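Local atomic coordinates of structural protein (unclassified Rudivirus, PDB entry 6WQ0), a protein that self-assembles into the helical, filamentous nucleocapsid of a rod-shaped archaeal virus, wrapping around the DNA and holding it in the A-form. Residues C[57-62]-C[119-124]. Numbering follows the deposited sequence.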
# COMPACT_ATOMS: atom_id res chain seq x y z
N GLU C 57 68.65 -47.83 12.52
CA GLU C 57 68.91 -48.82 11.48
C GLU C 57 70.26 -49.52 11.67
O GLU C 57 70.36 -50.75 11.54
CB GLU C 57 68.83 -48.16 10.11
CG GLU C 57 67.47 -47.54 9.85
CD GLU C 57 67.49 -46.47 8.78
OE1 GLU C 57 68.58 -46.21 8.23
OE2 GLU C 57 66.43 -45.89 8.50
N GLN C 58 71.30 -48.75 12.01
CA GLN C 58 72.62 -49.35 12.20
C GLN C 58 72.66 -50.28 13.41
O GLN C 58 73.24 -51.36 13.35
CB GLN C 58 73.67 -48.26 12.34
CG GLN C 58 73.92 -47.49 11.08
CD GLN C 58 75.20 -46.71 11.14
OE1 GLN C 58 75.45 -45.99 12.10
NE2 GLN C 58 76.03 -46.86 10.12
N VAL C 59 72.05 -49.86 14.52
CA VAL C 59 72.05 -50.71 15.71
C VAL C 59 71.23 -51.96 15.47
O VAL C 59 71.57 -53.04 15.97
CB VAL C 59 71.55 -49.92 16.93
CG1 VAL C 59 71.37 -50.84 18.13
CG2 VAL C 59 72.51 -48.81 17.28
N SER C 60 70.14 -51.87 14.71
CA SER C 60 69.38 -53.07 14.35
C SER C 60 70.25 -54.04 13.56
O SER C 60 70.29 -55.25 13.86
CB SER C 60 68.15 -52.67 13.54
OG SER C 60 67.33 -53.79 13.26
N ALA C 61 70.97 -53.53 12.56
CA ALA C 61 71.89 -54.38 11.79
C ALA C 61 72.92 -55.04 12.70
O ALA C 61 73.29 -56.20 12.50
CB ALA C 61 72.57 -53.55 10.71
N VAL C 62 73.41 -54.30 13.70
CA VAL C 62 74.41 -54.87 14.61
C VAL C 62 73.79 -55.94 15.49
O VAL C 62 74.39 -56.99 15.75
CB VAL C 62 75.07 -53.76 15.44
CG1 VAL C 62 75.90 -54.36 16.56
CG2 VAL C 62 75.93 -52.88 14.57
N ASP C 119 79.70 -52.67 23.55
CA ASP C 119 80.87 -52.26 22.79
C ASP C 119 80.59 -52.26 21.29
O ASP C 119 81.01 -51.34 20.58
CB ASP C 119 82.06 -53.17 23.10
CG ASP C 119 82.52 -53.06 24.53
OD1 ASP C 119 81.93 -52.25 25.27
OD2 ASP C 119 83.46 -53.77 24.91
N ALA C 120 79.86 -53.26 20.80
CA ALA C 120 79.53 -53.30 19.38
C ALA C 120 78.65 -52.12 18.98
O ALA C 120 78.85 -51.52 17.91
CB ALA C 120 78.84 -54.62 19.03
N VAL C 121 77.69 -51.76 19.82
CA VAL C 121 76.79 -50.64 19.51
C VAL C 121 77.55 -49.32 19.54
O VAL C 121 77.43 -48.49 18.62
CB VAL C 121 75.60 -50.62 20.49
CG1 VAL C 121 74.74 -49.41 20.24
CG2 VAL C 121 74.77 -51.87 20.32
N THR C 122 78.35 -49.09 20.58
CA THR C 122 79.11 -47.85 20.62
C THR C 122 80.18 -47.80 19.54
O THR C 122 80.59 -46.71 19.14
CB THR C 122 79.73 -47.65 22.01
OG1 THR C 122 80.39 -46.38 22.06
CG2 THR C 122 80.72 -48.72 22.30
N ASN C 123 80.61 -48.95 19.02
CA ASN C 123 81.54 -48.95 17.89
C ASN C 123 80.83 -48.56 16.60
O ASN C 123 81.37 -47.79 15.81
CB ASN C 123 82.20 -50.32 17.77
CG ASN C 123 83.18 -50.39 16.62
OD1 ASN C 123 84.36 -50.13 16.79
ND2 ASN C 123 82.69 -50.76 15.45
N ILE C 124 79.63 -49.10 16.36
CA ILE C 124 78.92 -48.70 15.14
C ILE C 124 78.51 -47.23 15.21
O ILE C 124 78.36 -46.58 14.17
CB ILE C 124 77.71 -49.62 14.88
CG1 ILE C 124 77.30 -49.56 13.41
CG2 ILE C 124 76.52 -49.24 15.73
CD1 ILE C 124 78.27 -50.21 12.48
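Val-62 and Ile-124 pack flank to flank where helix 50-64 meets helix 115-126, their side chains running past each other in opposite directions. CG2 of Val-62 does most of the touching: it lies 3.7 Å from CB of Ile-124 and 3.8 Å from its CG1, with CG2 and CD1 of the isoleucine close behind. The other methyl of Val-62, CG1, stands anti to the backbone N (chi1 169°) and meets CB of Ala-120 at 3.8 Å. One turn back, Val-59 crosses Val-121 at a slant, its CG2 coming to 3.8 Å from CG1 of Val-121. Behind this valine pair lies helix 71-89, with Gln-77 against Val-59 and Tyr-79 against Val-121.

The polar element is Gln-58, on the exposed border. Its CB rests 4.0 Å from CG1 of Ile-124; as modelled, OE1 lies 3.6 Å from O of Ile-124, two acceptors and no hydrogen bond as built.

The axes of segments 57-62 and 119-124 run roughly antiparallel, at 141°, and come within 9.7 Å. Ser-60, on the same helix as Val-62, packs on a DNA phosphate. Aliphatic packing, buried at the valines and partly open at Ile-124, thus joins this DNA-contacting helix to the C-terminal one.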